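Local coordinates for protein alpha-L-arabinosidase (Xanthomonas axonopodis pv. citri, PDB 6D25) that probably hydrolyses alpha-L-arabinofuranosyl side chains of arabinoxylans, including internally di-substituted ones, as a trimeric GH51 arabinofuranosidase, at residues 45-50 with 147-152; 91-96 with 368-373; 323-328 with 357-362; 373-376 with 381-384. All blocks are in the same frame, centred on the assembly; numbering follows the deposited sequence.

Contact 1 (45-50 with 147-152); sequences SRQLFG and GTQAYI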
loop_
_atom_site.group_PDB
_atom_site.type_symbol
_atom_site.label_atom_id
_atom_site.label_comp_id
_atom_site.label_asym_id
_atom_site.label_seq_id
_atom_site.Cartn_x
_atom_site.Cartn_y
_atom_site.Cartn_z
ATOM N N SER A 45 4.210 9.651 34.846
ATOM C CA SER A 45 2.893 9.687 34.236
ATOM C C SER A 45 2.038 8.531 34.750
ATOM O O SER A 45 2.466 7.382 34.769
ATOM C CB SER A 45 2.937 9.661 32.722
ATOM O OG SER A 45 1.619 9.632 32.195
ATOM N N ARG A 46 0.782 8.851 35.040
ATOM C CA ARG A 46 -0.161 7.780 35.351
ATOM C C ARG A 46 -0.272 6.787 34.191
ATOM O O ARG A 46 -0.636 5.645 34.441
ATOM C CB ARG A 46 -1.543 8.323 35.707
ATOM C CG ARG A 46 -2.325 8.979 34.576
ATOM C CD ARG A 46 -3.657 9.487 35.130
ATOM N NE ARG A 46 -4.517 9.969 34.036
ATOM C CZ ARG A 46 -4.451 11.146 33.456
ATOM N NH1 ARG A 46 -3.579 12.066 33.889
ATOM N NH2 ARG A 46 -5.329 11.388 32.488
ATOM N N GLN A 47 0.031 7.190 32.966
ATOM C CA GLN A 47 -0.147 6.311 31.808
ATOM C C GLN A 47 0.904 5.191 31.803
ATOM O O GLN A 47 0.808 4.276 30.994
ATOM C CB GLN A 47 -0.066 7.090 30.497
ATOM C CG GLN A 47 -0.975 8.305 30.405
ATOM C CD GLN A 47 -2.435 8.012 30.633
ATOM O OE1 GLN A 47 -2.885 6.897 30.440
ATOM N NE2 GLN A 47 -3.177 9.041 31.017
ATOM N N LEU A 48 1.883 5.235 32.721
ATOM C CA LEU A 48 2.791 4.106 32.899
ATOM C C LEU A 48 2.052 2.858 33.409
ATOM O O LEU A 48 2.594 1.748 33.343
ATOM C CB LEU A 48 3.893 4.522 33.893
ATOM C CG LEU A 48 4.894 5.556 33.373
ATOM C CD1 LEU A 48 5.921 5.867 34.440
ATOM C CD2 LEU A 48 5.565 5.094 32.093
ATOM N N PHE A 49 0.845 3.019 33.898
ATOM C CA PHE A 49 0.038 1.924 34.455
ATOM C C PHE A 49 -1.053 1.490 33.471
ATOM O O PHE A 49 -2.079 0.941 33.901
ATOM C CB PHE A 49 -0.546 2.384 35.801
ATOM C CG PHE A 49 0.559 2.684 36.786
ATOM C CD1 PHE A 49 1.219 1.652 37.424
ATOM C CD2 PHE A 49 1.041 3.968 36.951
ATOM C CE1 PHE A 49 2.311 1.908 38.257
ATOM C CE2 PHE A 49 2.076 4.236 37.830
ATOM C CZ PHE A 49 2.747 3.196 38.451
ATOM N N GLY A 50 -0.826 1.703 32.181
ATOM C CA GLY A 50 -1.779 1.299 31.157
ATOM C C GLY A 50 -1.992 -0.203 31.109
ATOM O O GLY A 50 -1.116 -1.034 31.523
ATOM N N GLY A 147 -14.072 5.254 33.696
ATOM C CA GLY A 147 -13.428 6.563 33.814
ATOM C C GLY A 147 -11.999 6.531 33.285
ATOM O O GLY A 147 -11.163 7.313 33.752
ATOM N N THR A 148 -11.701 5.673 32.305
ATOM C CA THR A 148 -10.333 5.512 31.745
ATOM C C THR A 148 -10.266 6.076 30.317
ATOM O O THR A 148 -11.308 6.393 29.698
ATOM C CB THR A 148 -9.898 4.039 31.798
ATOM O OG1 THR A 148 -8.472 4.007 31.691
ATOM C CG2 THR A 148 -10.499 3.191 30.686
ATOM N N GLN A 149 -9.049 6.225 29.811
ATOM C CA GLN A 149 -8.829 6.730 28.454
ATOM C C GLN A 149 -8.740 5.564 27.465
ATOM O O GLN A 149 -8.189 4.508 27.782
ATOM C CB GLN A 149 -7.571 7.595 28.406
ATOM C CG GLN A 149 -7.728 8.935 29.128
ATOM C CD GLN A 149 -6.462 9.760 28.996
ATOM O OE1 GLN A 149 -5.346 9.260 29.150
ATOM N NE2 GLN A 149 -6.607 11.011 28.605
ATOM N N ALA A 150 -9.223 5.785 26.245
ATOM C CA ALA A 150 -9.124 4.818 25.159
ATOM C C ALA A 150 -7.796 5.033 24.422
ATOM O O ALA A 150 -7.474 6.163 24.018
ATOM C CB ALA A 150 -10.277 5.023 24.201
ATOM N N TYR A 151 -7.045 3.955 24.227
ATOM C CA TYR A 151 -5.911 3.905 23.367
ATOM C C TYR A 151 -6.269 2.940 22.223
ATOM O O TYR A 151 -6.251 1.722 22.400
ATOM C CB TYR A 151 -4.695 3.505 24.201
ATOM C CG TYR A 151 -3.391 3.274 23.468
ATOM C CD1 TYR A 151 -3.243 3.475 22.112
ATOM C CD2 TYR A 151 -2.275 2.886 24.197
ATOM C CE1 TYR A 151 -2.018 3.261 21.499
ATOM C CE2 TYR A 151 -1.041 2.674 23.588
ATOM C CZ TYR A 151 -0.909 2.858 22.234
ATOM O OH TYR A 151 0.289 2.621 21.630
ATOM N N ILE A 152 -6.648 3.480 21.073
ATOM C CA ILE A 152 -7.172 2.683 19.971
ATOM C C ILE A 152 -6.011 2.245 19.094
ATOM O O ILE A 152 -5.223 3.084 18.703
ATOM C CB ILE A 152 -8.192 3.498 19.150
ATOM C CG1 ILE A 152 -9.421 3.851 19.978
ATOM C CG2 ILE A 152 -8.569 2.764 17.850
ATOM C CD1 ILE A 152 -10.240 2.653 20.379
#

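Contact 2 (91-96 with 368-373); sequences VPNIRW and MANIAQ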
loop_
_atom_site.group_PDB
_atom_site.type_symbol
_atom_site.label_atom_id
_atom_site.label_comp_id
_atom_site.label_asym_id
_atom_site.label_seq_id
_atom_site.Cartn_x
_atom_site.Cartn_y
_atom_site.Cartn_z
ATOM N N VAL A 91 -7.355 2.437 36.533
ATOM C CA VAL A 91 -6.763 2.190 35.228
ATOM C C VAL A 91 -6.713 3.512 34.453
ATOM O O VAL A 91 -7.733 4.142 34.268
ATOM C CB VAL A 91 -7.532 1.108 34.462
ATOM C CG1 VAL A 91 -6.997 0.979 33.048
ATOM C CG2 VAL A 91 -7.505 -0.240 35.170
ATOM N N PRO A 92 -5.540 3.886 33.924
ATOM C CA PRO A 92 -5.411 5.192 33.249
ATOM C C PRO A 92 -5.781 5.168 31.757
ATOM O O PRO A 92 -6.324 6.146 31.202
ATOM C CB PRO A 92 -3.915 5.524 33.397
ATOM C CG PRO A 92 -3.249 4.161 33.372
ATOM C CD PRO A 92 -4.226 3.285 34.153
ATOM N N ASN A 93 -5.485 4.054 31.099
ATOM C CA ASN A 93 -5.866 3.830 29.678
ATOM C C ASN A 93 -5.887 2.328 29.425
ATOM O O ASN A 93 -5.228 1.560 30.162
ATOM C CB ASN A 93 -4.954 4.566 28.701
ATOM C CG ASN A 93 -3.643 3.867 28.437
ATOM O OD1 ASN A 93 -3.599 2.854 27.707
ATOM N ND2 ASN A 93 -2.557 4.427 28.949
ATOM N N ILE A 94 -6.660 1.939 28.418
ATOM C CA ILE A 94 -6.648 0.580 27.899
ATOM C C ILE A 94 -6.399 0.644 26.393
ATOM O O ILE A 94 -7.144 1.346 25.670
ATOM C CB ILE A 94 -7.971 -0.158 28.167
ATOM C CG1 ILE A 94 -8.320 -0.198 29.655
ATOM C CG2 ILE A 94 -7.899 -1.567 27.559
ATOM C CD1 ILE A 94 -9.713 -0.756 29.942
ATOM N N ARG A 95 -5.414 -0.119 25.941
ATOM C CA ARG A 95 -5.146 -0.300 24.506
ATOM C C ARG A 95 -5.995 -1.455 23.970
ATOM O O ARG A 95 -6.035 -2.529 24.579
ATOM C CB ARG A 95 -3.666 -0.580 24.235
ATOM C CG ARG A 95 -3.418 -0.713 22.739
ATOM C CD ARG A 95 -2.030 -0.677 22.105
ATOM N NE ARG A 95 -1.197 -1.722 22.525
ATOM C CZ ARG A 95 -0.351 -2.444 21.777
ATOM N NH1 ARG A 95 -0.267 -2.386 20.437
ATOM N NH2 ARG A 95 0.403 -3.290 22.444
ATOM N N TRP A 96 -6.679 -1.220 22.862
ATOM C CA TRP A 96 -7.601 -2.156 22.255
ATOM C C TRP A 96 -7.696 -1.856 20.759
ATOM O O TRP A 96 -7.615 -0.682 20.402
ATOM C CB TRP A 96 -8.964 -2.034 22.961
ATOM C CG TRP A 96 -10.110 -2.738 22.314
ATOM C CD1 TRP A 96 -10.555 -3.996 22.606
ATOM C CD2 TRP A 96 -11.003 -2.231 21.311
ATOM N NE1 TRP A 96 -11.650 -4.299 21.844
ATOM C CE2 TRP A 96 -11.941 -3.250 21.040
ATOM C CE3 TRP A 96 -11.098 -1.036 20.599
ATOM C CZ2 TRP A 96 -12.939 -3.112 20.083
ATOM C CZ3 TRP A 96 -12.109 -0.878 19.669
ATOM C CH2 TRP A 96 -12.996 -1.917 19.390
ATOM N N MET A 368 4.322 6.427 28.795
ATOM C CA MET A 368 3.209 5.478 28.703
ATOM C C MET A 368 3.780 4.052 28.717
ATOM O O MET A 368 4.865 3.809 28.189
ATOM C CB MET A 368 2.425 5.641 27.389
ATOM C CG MET A 368 1.849 7.042 27.175
ATOM S SD MET A 368 0.941 7.154 25.589
ATOM C CE MET A 368 -0.446 6.083 25.990
ATOM N N ALA A 369 3.040 3.133 29.296
ATOM C CA ALA A 369 3.338 1.708 29.252
ATOM C C ALA A 369 2.045 0.926 29.415
ATOM O O ALA A 369 1.087 1.417 29.996
ATOM C CB ALA A 369 4.358 1.305 30.310
ATOM N N ASN A 370 2.015 -0.252 28.832
ATOM C CA ASN A 370 0.843 -1.121 28.880
ATOM C C ASN A 370 1.304 -2.567 29.084
ATOM O O ASN A 370 2.003 -3.157 28.233
ATOM C CB ASN A 370 -0.036 -1.033 27.640
ATOM C CG ASN A 370 -0.507 0.366 27.315
ATOM O OD1 ASN A 370 0.275 1.162 26.800
ATOM N ND2 ASN A 370 -1.766 0.674 27.614
ATOM N N ILE A 371 0.904 -3.160 30.205
ATOM C CA ILE A 371 1.251 -4.544 30.498
ATOM C C ILE A 371 0.380 -5.471 29.648
ATOM O O ILE A 371 -0.832 -5.205 29.450
ATOM C CB ILE A 371 1.123 -4.833 32.011
ATOM C CG1 ILE A 371 1.854 -6.116 32.379
ATOM C CG2 ILE A 371 -0.333 -4.869 32.449
ATOM C CD1 ILE A 371 1.914 -6.467 33.841
ATOM N N ALA A 372 0.962 -6.573 29.205
ATOM C CA ALA A 372 0.253 -7.589 28.444
ATOM C C ALA A 372 -0.184 -8.745 29.353
ATOM O O ALA A 372 0.695 -9.413 29.910
ATOM C CB ALA A 372 1.159 -8.123 27.362
ATOM N N GLN A 373 -1.474 -9.030 29.522
ATOM C CA GLN A 373 -2.648 -8.288 29.070
ATOM C C GLN A 373 -3.604 -8.219 30.267
ATOM O O GLN A 373 -3.218 -8.628 31.366
ATOM C CB GLN A 373 -3.290 -8.982 27.868
ATOM C CG GLN A 373 -2.468 -8.855 26.586
ATOM C CD GLN A 373 -3.187 -9.279 25.338
ATOM O OE1 GLN A 373 -4.432 -9.335 25.329
ATOM N NE2 GLN A 373 -2.415 -9.557 24.292
HETATM O O HOH W 1 -0.001 3.478 28.229
#

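Contact 3 (323-328 with 357-362); sequences DEWGTW and DIFSQH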
loop_
_atom_site.group_PDB
_atom_site.type_symbol
_atom_site.label_atom_id
_atom_site.label_comp_id
_atom_site.label_asym_id
_atom_site.label_seq_id
_atom_site.Cartn_x
_atom_site.Cartn_y
_atom_site.Cartn_z
ATOM N N ASP A 323 4.447 -0.339 25.048
ATOM C CA ASP A 323 3.012 -0.716 25.124
ATOM C C ASP A 323 2.823 -2.232 25.053
ATOM O O ASP A 323 1.679 -2.667 25.009
ATOM C CB ASP A 323 2.139 0.096 24.179
ATOM C CG ASP A 323 2.560 -0.092 22.756
ATOM O OD1 ASP A 323 3.528 -0.850 22.583
ATOM O OD2 ASP A 323 1.904 0.496 21.871
ATOM N N GLU A 324 3.908 -3.005 25.162
ATOM C CA GLU A 324 3.792 -4.420 25.593
ATOM C C GLU A 324 4.995 -4.748 26.469
ATOM O O GLU A 324 6.123 -4.588 26.029
ATOM C CB GLU A 324 3.717 -5.412 24.415
ATOM C CG GLU A 324 2.589 -5.103 23.456
ATOM C CD GLU A 324 2.498 -5.979 22.214
ATOM O OE1 GLU A 324 3.195 -7.009 22.201
ATOM O OE2 GLU A 324 1.747 -5.590 21.272
ATOM N N TRP A 325 4.724 -5.196 27.687
ATOM C CA TRP A 325 5.714 -5.757 28.579
ATOM C C TRP A 325 5.035 -6.782 29.496
ATOM O O TRP A 325 3.811 -6.824 29.557
ATOM C CB TRP A 325 6.422 -4.659 29.379
ATOM C CG TRP A 325 5.541 -3.943 30.356
ATOM C CD1 TRP A 325 4.710 -2.896 30.081
ATOM C CD2 TRP A 325 5.406 -4.198 31.767
ATOM N NE1 TRP A 325 4.032 -2.508 31.205
ATOM C CE2 TRP A 325 4.464 -3.261 32.264
ATOM C CE3 TRP A 325 5.961 -5.122 32.656
ATOM C CZ2 TRP A 325 4.077 -3.236 33.607
ATOM C CZ3 TRP A 325 5.605 -5.069 33.984
ATOM C CH2 TRP A 325 4.673 -4.145 34.459
ATOM N N GLY A 326 5.847 -7.546 30.188
ATOM C CA GLY A 326 5.385 -8.580 31.115
ATOM C C GLY A 326 5.908 -9.955 30.780
ATOM O O GLY A 326 6.662 -10.136 29.841
ATOM N N THR A 327 5.512 -10.933 31.596
ATOM C CA THR A 327 6.006 -12.276 31.474
ATOM C C THR A 327 5.202 -13.055 30.434
ATOM O O THR A 327 4.018 -12.883 30.283
ATOM C CB THR A 327 5.977 -12.996 32.828
ATOM O OG1 THR A 327 4.657 -12.939 33.386
ATOM C CG2 THR A 327 6.966 -12.387 33.783
ATOM N N TRP A 328 5.902 -13.971 29.780
ATOM C CA TRP A 328 5.294 -14.921 28.852
ATOM C C TRP A 328 5.843 -16.316 29.164
ATOM O O TRP A 328 7.031 -16.562 28.989
ATOM C CB TRP A 328 5.583 -14.497 27.409
ATOM C CG TRP A 328 4.704 -15.123 26.370
ATOM C CD1 TRP A 328 4.134 -16.367 26.385
ATOM C CD2 TRP A 328 4.338 -14.532 25.109
ATOM N NE1 TRP A 328 3.419 -16.576 25.243
ATOM C CE2 TRP A 328 3.528 -15.472 24.429
ATOM C CE3 TRP A 328 4.616 -13.315 24.494
ATOM C CZ2 TRP A 328 3.001 -15.230 23.163
ATOM C CZ3 TRP A 328 4.065 -13.055 23.252
ATOM C CH2 TRP A 328 3.264 -14.003 22.602
ATOM N N ASP A 357 9.611 0.482 38.889
ATOM C CA ASP A 357 10.803 1.188 39.369
ATOM C C ASP A 357 11.560 1.755 38.164
ATOM O O ASP A 357 11.911 2.943 38.128
ATOM C CB ASP A 357 11.708 0.275 40.195
ATOM C CG ASP A 357 11.166 -0.198 41.546
ATOM O OD1 ASP A 357 10.128 0.376 42.037
ATOM O OD2 ASP A 357 11.795 -1.180 42.123
ATOM N N ILE A 358 11.780 0.894 37.159
ATOM C CA ILE A 358 12.588 1.281 36.004
ATOM C C ILE A 358 11.899 2.402 35.211
ATOM O O ILE A 358 12.514 3.406 34.831
ATOM C CB ILE A 358 12.900 0.048 35.155
ATOM C CG1 ILE A 358 13.919 -0.867 35.840
ATOM C CG2 ILE A 358 13.353 0.436 33.736
ATOM C CD1 ILE A 358 13.948 -2.266 35.229
ATOM N N PHE A 359 10.608 2.245 34.938
ATOM C CA PHE A 359 9.895 3.274 34.170
ATOM C C PHE A 359 9.987 4.618 34.889
ATOM O O PHE A 359 10.207 5.679 34.226
ATOM C CB PHE A 359 8.419 2.937 33.993
ATOM C CG PHE A 359 8.083 1.656 33.281
ATOM C CD1 PHE A 359 8.924 1.110 32.346
ATOM C CD2 PHE A 359 6.853 1.045 33.485
ATOM C CE1 PHE A 359 8.605 -0.078 31.688
ATOM C CE2 PHE A 359 6.513 -0.112 32.816
ATOM C CZ PHE A 359 7.396 -0.682 31.937
ATOM N N SER A 360 9.817 4.596 36.217
ATOM C CA SER A 360 9.795 5.839 36.978
ATOM C C SER A 360 11.176 6.520 36.966
ATOM O O SER A 360 11.257 7.761 37.133
ATOM C CB SER A 360 9.282 5.588 38.378
ATOM O OG SER A 360 10.282 5.048 39.230
ATOM N N GLN A 361 12.261 5.749 36.755
ATOM C CA GLN A 361 13.612 6.290 36.649
ATOM C C GLN A 361 13.841 6.953 35.278
ATOM O O GLN A 361 14.865 7.627 35.083
ATOM C CB GLN A 361 14.686 5.204 36.816
ATOM C CG GLN A 361 14.660 4.470 38.125
ATOM C CD GLN A 361 14.513 5.433 39.283
ATOM O OE1 GLN A 361 15.447 6.205 39.574
ATOM N NE2 GLN A 361 13.311 5.442 39.889
ATOM N N HIS A 362 12.950 6.716 34.304
ATOM C CA HIS A 362 13.104 7.230 32.937
ATOM C C HIS A 362 11.901 8.091 32.592
ATOM O O HIS A 362 11.510 8.164 31.415
ATOM C CB HIS A 362 13.255 6.054 31.951
ATOM C CG HIS A 362 14.538 5.312 32.131
ATOM N ND1 HIS A 362 15.697 5.741 31.528
ATOM C CD2 HIS A 362 14.835 4.193 32.823
ATOM C CE1 HIS A 362 16.695 4.930 31.868
ATOM N NE2 HIS A 362 16.190 3.950 32.666
#

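Contact 4 (373-376 with 381-384); sequences QMVN and MILT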
loop_
_atom_site.group_PDB
_atom_site.type_symbol
_atom_site.label_atom_id
_atom_site.label_comp_id
_atom_site.label_asym_id
_atom_site.label_seq_id
_atom_site.Cartn_x
_atom_site.Cartn_y
_atom_site.Cartn_z
ATOM N N GLN A 373 -1.474 -9.030 29.522
ATOM C CA GLN A 373 -2.648 -8.288 29.070
ATOM C C GLN A 373 -3.604 -8.219 30.267
ATOM O O GLN A 373 -3.218 -8.628 31.366
ATOM C CB GLN A 373 -3.290 -8.982 27.868
ATOM C CG GLN A 373 -2.468 -8.855 26.586
ATOM C CD GLN A 373 -3.187 -9.279 25.338
ATOM O OE1 GLN A 373 -4.432 -9.335 25.329
ATOM N NE2 GLN A 373 -2.415 -9.557 24.292
ATOM N N MET A 374 -4.821 -7.721 30.097
ATOM C CA MET A 374 -5.563 -7.201 31.220
ATOM C C MET A 374 -6.278 -8.332 31.981
ATOM O O MET A 374 -6.170 -8.382 33.220
ATOM C CB MET A 374 -6.572 -6.137 30.762
ATOM C CG MET A 374 -7.182 -5.345 31.895
ATOM S SD MET A 374 -8.217 -3.978 31.292
ATOM C CE MET A 374 -9.614 -4.882 30.636
ATOM N N VAL A 375 -7.048 -9.192 31.289
ATOM C CA VAL A 375 -7.803 -10.251 31.919
ATOM C C VAL A 375 -7.538 -11.573 31.194
ATOM O O VAL A 375 -7.566 -11.593 29.968
ATOM C CB VAL A 375 -9.313 -9.941 31.923
ATOM C CG1 VAL A 375 -10.104 -10.973 32.723
ATOM C CG2 VAL A 375 -9.603 -8.550 32.442
ATOM N N ASN A 376 -7.228 -12.631 31.924
ATOM C CA ASN A 376 -7.189 -14.021 31.399
ATOM C C ASN A 376 -6.040 -14.283 30.411
ATOM O O ASN A 376 -5.984 -15.403 29.879
ATOM C CB ASN A 376 -8.520 -14.400 30.746
ATOM C CG ASN A 376 -9.601 -14.631 31.776
ATOM O OD1 ASN A 376 -9.268 -15.065 32.894
ATOM N ND2 ASN A 376 -10.851 -14.377 31.406
ATOM N N MET A 381 -4.215 -8.978 35.184
ATOM C CA MET A 381 -4.674 -8.431 36.447
ATOM C C MET A 381 -5.640 -9.401 37.134
ATOM O O MET A 381 -5.694 -9.497 38.361
ATOM C CB MET A 381 -5.436 -7.112 36.256
ATOM C CG MET A 381 -4.672 -5.981 35.643
ATOM S SD MET A 381 -3.062 -5.637 36.432
ATOM C CE MET A 381 -1.988 -6.518 35.344
ATOM N N ILE A 382 -6.441 -10.064 36.335
ATOM C CA ILE A 382 -7.616 -10.783 36.799
ATOM C C ILE A 382 -7.752 -12.072 35.999
ATOM O O ILE A 382 -7.453 -12.047 34.817
ATOM C CB ILE A 382 -8.890 -9.916 36.626
ATOM C CG1 ILE A 382 -8.813 -8.641 37.461
ATOM C CG2 ILE A 382 -10.161 -10.704 36.919
ATOM C CD1 ILE A 382 -9.817 -7.598 37.042
ATOM N N LEU A 383 -8.154 -13.155 36.648
ATOM C CA LEU A 383 -8.500 -14.396 35.991
ATOM C C LEU A 383 -9.979 -14.677 36.287
ATOM O O LEU A 383 -10.419 -14.461 37.416
ATOM C CB LEU A 383 -7.618 -15.557 36.472
ATOM C CG LEU A 383 -6.110 -15.294 36.418
ATOM C CD1 LEU A 383 -5.352 -16.490 36.965
ATOM C CD2 LEU A 383 -5.656 -15.056 34.994
ATOM N N THR A 384 -10.738 -15.066 35.273
ATOM C CA THR A 384 -12.148 -15.405 35.431
ATOM C C THR A 384 -12.407 -16.791 34.850
ATOM O O THR A 384 -11.707 -17.264 33.957
ATOM C CB THR A 384 -13.097 -14.418 34.750
ATOM O OG1 THR A 384 -12.998 -14.573 33.340
ATOM C CG2 THR A 384 -12.837 -12.981 35.117
#

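Contact 1 (45-50 with 147-152)
The side chains of Q47 and Q149 cross at about a right angle and bring their amides together. NE2 of Q47 lies 2.9 Å from OE1 of Q149, and the two amide planes are 32° apart. Q47 bends at chi2 (-56°), and this fold brings its amide back toward Q149, whose own chain runs out straight beyond CG. Both amides have firm partners outside the pair. Q149 OE1 accepts from the hydroxyl of Y196, and Q47 OE1 accepts from N93.

The charged neighbour is R46. NE2 of Q47 sits over one face of its guanidinium, 3.2 Å above the plane and toward the rim. NH2 of R46 comes no nearer than 4.0 Å to OE1 of Q149, from an oblique direction. The salt bridge of R46 is with D406.

Within 45-50, backbone bonds and an ST turn fix the base of Q47: its N donates to OG of S45 at 3.0 Å, with an angle of 160°.

Q149 opens strand 149-154, after a Schellman motif at G147 ends helix 136-146. Its backbone bonds to P92 and I94, which places strand 149-154 next to strand 93-96. The 45-50 turn leads into strand 51-52 and bonds by Q47 to A369 on strand 366-371.

Contact 2 (91-96 with 368-373)
N93 and N370 meet by their side-chain amides. ND2 of N370 donates to OD1 of N93 at 2.8 Å, with an N-H...O angle of 145°. The acceptor lies in the amide plane of N370, but the donor is tilted somewhat from the carbonyl plane of N93. The two amides are turned 58° apart. A chi1 of -56° sets CG of N370 opposite its carbonyl carbon, beside the backbone N, with the amide directed at N93. A water closes the other side of the pair: it accepts from ND2 of N93 at 2.8 Å. It lies 2.7 Å from OD1 of N370 and can donate to it, though other acceptors compete for its protons.

CE of M368 lies 4.0 Å from ND2 of N93, and CB of R95 lies 4.1 Å from ND2 of N370.

Further out, Q47 lies behind N93, and ND2 of N370 also donates to the backbone O of Q51. The side chain of R95 runs on to a salt bridge with E324 and a cation-pi contact with F52.

The two strands are not sheet neighbours. Their axes are 8.2 Å apart, and strand 51-52 lies between them, bonded to N93 and R95 on one side and, through G50, to I371 on the other. Side chains meeting across the core of eight parallel strands mark the inside of a (beta/alpha)8 barrel, the catalytic fold of GH51 enzymes.

Contact 3 (323-328 with 357-362)
Two residues before F359, whose ring meets W325, the carbonyl O of D357 is gripped by several donors. OG of S360 donates to it at 2.9 Å, tilted from the carbonyl plane. N of Q361 donates at 3.1 Å, and NE2 of Q361 adds a weak bond. These bonds tie up the last turn of helix 346-361.

The contact itself is an aromatic pair. F359 points the CE2-CZ edge of its ring at one face of the W325 indole. This is a T-shaped stack: the planes stand at 85°, and the centroid of the indole five-membered ring is 5.0 Å from that of F359. CE2 of F359 reaches CE2 of W325 at 3.8 Å. CZ sits over the same face, toward the rim. The W325 ring is put there by a chi1 of 67°, with CG between the backbone N and the carbonyl carbon.

Strand 319-325, helix 346-361 and strand 366-371 form a beta-alpha-beta crossover of the barrel wall. A369 on strand 366-371 touches both rings, M298 on helix 285-312 covers W325, and L48 packs on F359. The D357 carboxylate bonds to H430 and S432 on strand 424-435.

Contact 4 (373-376 with 381-384)
N376 and T384 form the tight end of this contact, although T384 is partly exposed. N of T384 donates to OD1 of N376 at 2.8 Å, in the carbonyl plane and on a lone pair. ND2 of N376 donates to OG1 of T384 at 2.9 Å, almost straight at 172°, and also to the backbone O of T58. OG1 of T384 sits between its backbone N and carbonyl carbon (chi1 71°), where it meets this ND2. Both partners lie in the amide plane, so the two bonds hold its edge to T384 and fix its rotation.

N of N376 donates to O of I382 at 3.0 Å, and N of M381 to O of M374 at 2.8 Å, the latter from above the carbonyl plane. CA of V375 adds a C-H...O contact of 3.4 Å to O of I382. A single parallel beta bridge, V375 with I382, lays the loop after strand 366-371 along strand 382-385, which forms a beta hairpin with strand 388-391.

The apolar side chains meet more loosely. CG1 of V375 is 4.2 Å from CG2 of I382. L383 is the looser, partly exposed side: its CD2 lies 4.0 Å from CA of N376. M374 and I382 face inward onto L86 of helix 80-88.

In the fold
Contacts 1 and 2 lie side by side in the barrel, with centres about 6 Å apart. T148 OG1 probably bonds to V91 O at 2.7 Å. Contact 3 is nested in the chain loop closed by contact 2, with centres about 11 Å apart. A372 N lies 2.9 Å from W325 O, a probable hydrogen bond between the two. Contact 4 continues from contact 2 through Q373; there CG2 of I371 packs on CE of M381 at 3.7 Å. Contacts 3 and 4 do not touch. Glycerol, probably from the crystallisation liquor, bonds to E324 and to Q373; such molecules often mark pockets. This is consistent with a pocket at the C-terminal ends of the strands, where (beta/alpha)8 glycosidases hold their active site.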